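Long-range contact in Alr4995 protein (Nostoc sp., PDB 6LRF), which probably hydrolyses arginine through an N-terminal GME-family domain and converts ornithine through a C-terminal cyclodeaminase region, as a bifunctional arginine dihydrolase and ornithine cyclodeaminase: residues Asp212-Glu224 against Leu256-Arg268. Sequence-based numbering, arbitrary orientation.
Sequences DAVNFACNTVNVE and LKAGGAAKCLTLR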
loop_
_atom_site.group_PDB
_atom_site.type_symbol
_atom_site.label_atom_id
_atom_site.label_comp_id
_atom_site.label_asym_id
_atom_site.label_seq_id
_atom_site.Cartn_x
_atom_site.Cartn_y
_atom_site.Cartn_z
ATOM N N ASP B 212 7.106 -9.690 36.474
ATOM C CA ASP B 212 8.021 -10.013 37.572
ATOM C C ASP B 212 9.459 -9.603 37.246
ATOM O O ASP B 212 10.194 -9.142 38.117
ATOM C CB ASP B 212 7.974 -11.511 37.899
ATOM C CG ASP B 212 6.730 -11.903 38.696
ATOM O OD1 ASP B 212 6.689 -11.620 39.919
ATOM O OD2 ASP B 212 5.805 -12.510 38.104
ATOM N N ALA B 213 9.845 -9.775 35.985
ATOM C CA ALA B 213 11.184 -9.431 35.523
ATOM C C ALA B 213 11.536 -7.948 35.725
ATOM O O ALA B 213 12.623 -7.636 36.211
ATOM C CB ALA B 213 11.340 -9.811 34.067
ATOM N N VAL B 214 10.627 -7.038 35.376
ATOM C CA VAL B 214 10.913 -5.607 35.505
ATOM C C VAL B 214 10.841 -5.147 36.971
ATOM O O VAL B 214 11.193 -4.015 37.306
ATOM C CB VAL B 214 9.952 -4.763 34.644
ATOM C CG1 VAL B 214 10.045 -5.182 33.195
ATOM C CG2 VAL B 214 8.519 -4.933 35.137
ATOM N N ASN B 215 10.376 -6.036 37.838
ATOM C CA ASN B 215 10.453 -5.816 39.274
ATOM C C ASN B 215 11.703 -6.451 39.896
ATOM O O ASN B 215 11.830 -6.503 41.127
ATOM C CB ASN B 215 9.203 -6.361 39.962
ATOM C CG ASN B 215 8.071 -5.367 39.962
ATOM O OD1 ASN B 215 7.939 -4.563 40.888
ATOM N ND2 ASN B 215 7.262 -5.393 38.911
ATOM N N PHE B 216 12.605 -6.928 39.030
ATOM C CA PHE B 216 13.865 -7.561 39.431
ATOM C C PHE B 216 13.654 -8.835 40.239
ATOM O O PHE B 216 14.369 -9.080 41.212
ATOM C CB PHE B 216 14.722 -6.602 40.248
ATOM C CG PHE B 216 15.389 -5.536 39.439
ATOM C CD1 PHE B 216 16.759 -5.579 39.218
ATOM C CD2 PHE B 216 14.659 -4.467 38.930
ATOM C CE1 PHE B 216 17.396 -4.582 38.480
ATOM C CE2 PHE B 216 15.284 -3.467 38.199
ATOM C CZ PHE B 216 16.653 -3.523 37.969
ATOM N N ALA B 217 12.669 -9.633 39.841
ATOM C CA ALA B 217 12.427 -10.922 40.480
ATOM C C ALA B 217 13.652 -11.845 40.409
ATOM O O ALA B 217 13.907 -12.623 41.330
ATOM C CB ALA B 217 11.210 -11.611 39.844
ATOM N N CYS B 218 14.403 -11.757 39.314
ATOM C CA CYS B 218 15.559 -12.627 39.121
ATOM C C CYS B 218 16.729 -12.206 39.988
ATOM O O CYS B 218 17.647 -13.000 40.248
ATOM C CB CYS B 218 15.978 -12.632 37.658
ATOM S SG CYS B 218 14.850 -13.573 36.646
ATOM N N ASN B 219 16.682 -10.948 40.422
ATOM C CA ASN B 219 17.698 -10.364 41.293
ATOM C C ASN B 219 17.457 -10.773 42.750
ATOM O O ASN B 219 17.197 -9.948 43.622
ATOM C CB ASN B 219 17.696 -8.848 41.145
ATOM C CG ASN B 219 19.061 -8.248 41.326
ATOM O OD1 ASN B 219 19.285 -7.454 42.253
ATOM N ND2 ASN B 219 19.996 -8.620 40.444
ATOM N N THR B 220 17.587 -12.072 42.985
ATOM C CA THR B 220 17.164 -12.711 44.213
ATOM C C THR B 220 18.334 -13.324 44.962
ATOM O O THR B 220 19.202 -13.967 44.353
ATOM C CB THR B 220 16.137 -13.807 43.906
ATOM O OG1 THR B 220 14.857 -13.201 43.703
ATOM C CG2 THR B 220 16.051 -14.822 45.039
ATOM N N VAL B 221 18.361 -13.114 46.277
ATOM C CA VAL B 221 19.337 -13.768 47.140
ATOM C C VAL B 221 18.790 -15.115 47.593
ATOM O O VAL B 221 17.656 -15.214 48.064
ATOM C CB VAL B 221 19.688 -12.892 48.348
ATOM C CG1 VAL B 221 20.727 -13.575 49.217
ATOM C CG2 VAL B 221 20.209 -11.547 47.870
ATOM N N ASN B 222 19.591 -16.158 47.410
ATOM C CA ASN B 222 19.208 -17.509 47.777
ATOM C C ASN B 222 20.040 -17.971 48.957
ATOM O O ASN B 222 21.267 -18.043 48.859
ATOM C CB ASN B 222 19.387 -18.463 46.589
ATOM C CG ASN B 222 18.852 -19.866 46.861
ATOM O OD1 ASN B 222 19.402 -20.860 46.371
ATOM N ND2 ASN B 222 17.769 -19.952 47.635
ATOM N N VAL B 223 19.377 -18.248 50.078
ATOM C CA VAL B 223 20.035 -18.870 51.221
ATOM C C VAL B 223 19.356 -20.216 51.495
ATOM O O VAL B 223 18.295 -20.276 52.119
ATOM C CB VAL B 223 19.992 -17.970 52.466
ATOM C CG1 VAL B 223 21.145 -18.312 53.397
ATOM C CG2 VAL B 223 20.085 -16.509 52.059
ATOM N N GLU B 224 19.986 -21.283 51.009
ATOM C CA GLU B 224 19.387 -22.623 50.881
ATOM C C GLU B 224 17.943 -22.564 50.383
ATOM O O GLU B 224 17.711 -22.428 49.185
ATOM C CB GLU B 224 19.464 -23.401 52.205
ATOM C CG GLU B 224 18.848 -24.841 52.188
ATOM C CD GLU B 224 18.960 -25.580 50.835
ATOM O OE1 GLU B 224 20.083 -25.665 50.282
ATOM O OE2 GLU B 224 17.929 -26.104 50.335
ATOM N N LEU B 256 16.132 0.206 42.902
ATOM C CA LEU B 256 15.649 -0.055 41.545
ATOM C C LEU B 256 15.845 1.187 40.683
ATOM O O LEU B 256 15.872 1.092 39.464
ATOM C CB LEU B 256 14.177 -0.478 41.539
ATOM C CG LEU B 256 13.867 -1.957 41.272
ATOM C CD1 LEU B 256 14.127 -2.800 42.508
ATOM C CD2 LEU B 256 12.436 -2.168 40.760
ATOM N N LYS B 257 15.997 2.346 41.331
ATOM C CA LYS B 257 16.258 3.615 40.640
ATOM C C LYS B 257 17.646 3.688 40.013
ATOM O O LYS B 257 17.849 4.427 39.041
ATOM C CB LYS B 257 16.094 4.796 41.598
ATOM C CG LYS B 257 14.690 4.985 42.147
ATOM C CD LYS B 257 14.645 6.217 43.037
ATOM C CE LYS B 257 13.246 6.490 43.558
ATOM N NZ LYS B 257 13.170 7.822 44.227
ATOM N N ALA B 258 18.603 2.946 40.574
ATOM C CA ALA B 258 19.947 2.884 40.001
ATOM C C ALA B 258 20.135 1.614 39.175
ATOM O O ALA B 258 21.205 1.378 38.622
ATOM C CB ALA B 258 20.997 2.962 41.091
ATOM N N GLY B 259 19.092 0.794 39.113
ATOM C CA GLY B 259 19.107 -0.401 38.291
ATOM C C GLY B 259 19.583 -1.659 38.999
ATOM O O GLY B 259 20.070 -2.591 38.345
ATOM N N GLY B 260 19.439 -1.698 40.325
ATOM C CA GLY B 260 19.793 -2.882 41.097
ATOM C C GLY B 260 18.809 -3.215 42.204
ATOM O O GLY B 260 18.021 -2.373 42.613
ATOM N N ALA B 261 18.833 -4.456 42.681
ATOM C CA ALA B 261 17.969 -4.846 43.797
ATOM C C ALA B 261 18.715 -5.767 44.762
ATOM O O ALA B 261 19.905 -5.568 45.023
ATOM C CB ALA B 261 16.688 -5.518 43.292
ATOM N N ALA B 262 18.018 -6.773 45.282
ATOM C CA ALA B 262 18.556 -7.594 46.369
ATOM C C ALA B 262 19.892 -8.252 46.004
ATOM O O ALA B 262 20.901 -8.005 46.659
ATOM C CB ALA B 262 17.544 -8.646 46.781
ATOM N N LYS B 263 19.899 -9.067 44.955
ATOM C CA LYS B 263 21.106 -9.786 44.564
ATOM C C LYS B 263 22.264 -8.819 44.251
ATOM O O LYS B 263 23.418 -9.122 44.554
ATOM C CB LYS B 263 20.805 -10.690 43.357
ATOM C CG LYS B 263 21.978 -11.516 42.820
ATOM C CD LYS B 263 22.335 -12.691 43.729
ATOM C CE LYS B 263 22.899 -13.865 42.924
ATOM N NZ LYS B 263 21.822 -14.781 42.459
ATOM N N CYS B 264 21.954 -7.659 43.663
ATOM C CA CYS B 264 22.978 -6.672 43.307
ATOM C C CYS B 264 23.665 -6.106 44.538
ATOM O O CYS B 264 24.835 -5.736 44.487
ATOM C CB CYS B 264 22.374 -5.514 42.501
ATOM S SG CYS B 264 22.093 -5.863 40.751
ATOM N N LEU B 265 22.918 -6.036 45.639
ATOM C CA LEU B 265 23.397 -5.429 46.876
ATOM C C LEU B 265 24.247 -6.390 47.724
ATOM O O LEU B 265 24.766 -6.004 48.773
ATOM C CB LEU B 265 22.198 -4.919 47.688
ATOM C CG LEU B 265 21.548 -3.657 47.102
ATOM C CD1 LEU B 265 20.208 -3.346 47.781
ATOM C CD2 LEU B 265 22.505 -2.473 47.200
ATOM N N THR B 266 24.395 -7.627 47.246
ATOM C CA THR B 266 25.080 -8.690 47.977
ATOM C C THR B 266 26.117 -9.409 47.110
ATOM O O THR B 266 25.981 -9.492 45.890
ATOM C CB THR B 266 24.091 -9.779 48.506
ATOM O OG1 THR B 266 23.606 -10.575 47.409
ATOM C CG2 THR B 266 22.912 -9.164 49.259
ATOM N N LEU B 267 27.140 -9.953 47.757
ATOM C CA LEU B 267 28.072 -10.853 47.097
ATOM C C LEU B 267 28.334 -12.038 48.022
ATOM O O LEU B 267 28.775 -11.857 49.160
ATOM C CB LEU B 267 29.366 -10.121 46.751
ATOM C CG LEU B 267 30.481 -10.946 46.115
ATOM C CD1 LEU B 267 30.061 -11.499 44.761
ATOM C CD2 LEU B 267 31.727 -10.106 45.987
ATOM N N ARG B 268 28.036 -13.246 47.559
ATOM C CA ARG B 268 28.339 -14.435 48.347
ATOM C C ARG B 268 29.838 -14.737 48.280
ATOM O O ARG B 268 30.373 -15.025 47.210
ATOM C CB ARG B 268 27.523 -15.629 47.853
ATOM C CG ARG B 268 27.870 -16.945 48.528
ATOM C CD ARG B 268 26.719 -17.942 48.448
ATOM N NE ARG B 268 27.090 -19.238 49.021
ATOM C CZ ARG B 268 26.212 -20.144 49.440
ATOM N NH1 ARG B 268 24.914 -19.889 49.355
ATOM N NH2 ARG B 268 26.630 -21.293 49.956
HETATM O O HOH W 1 20.382 -13.458 40.067
HETATM O O HOH W 2 23.626 -18.118 47.393
#
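Two torsions bring the key groups together: Asn219, with CG about 30° short of anti to the backbone N (chi1 -148°), swings its amide into the turn 261-264, and Lys263, with CG anti to the backbone N (chi1 180°), runs alongside the carbonyl of Thr220. An asparagine suits the first place because its amide accepts and donates at once. OD1 takes the N-H of Cys264 (N to OD1 3.0 Å) and more weakly that of Ala261, while ND2 binds the carbonyl of Asp170. The backbone adds Lys263 N to Asn219 O at 3.1 Å. The segments belong to the GME-type domain, where Phe216 and Gly259 each close a helix as the C-prime residue of a Schellman motif; at Gly259's backbone angles (phi 92°) a CB would press against the carbonyl O of Ala258. The Phe216 ring reaches from its own helix end to the other: its CD2 lies 3.5 Å from Leu256 CG, Gly259 O approaches the ring edge, and the small Ala261 methyl fits beside its CB. Further along, branched Val221 packs CG2 against Ala262 and Thr266, and touches Phe7 and Leu48. The long, bent Lys263 chain brings NZ to Thr220 O in a weak bond, and a water accepts from NZ and lies 2.8 Å from Cys218 O.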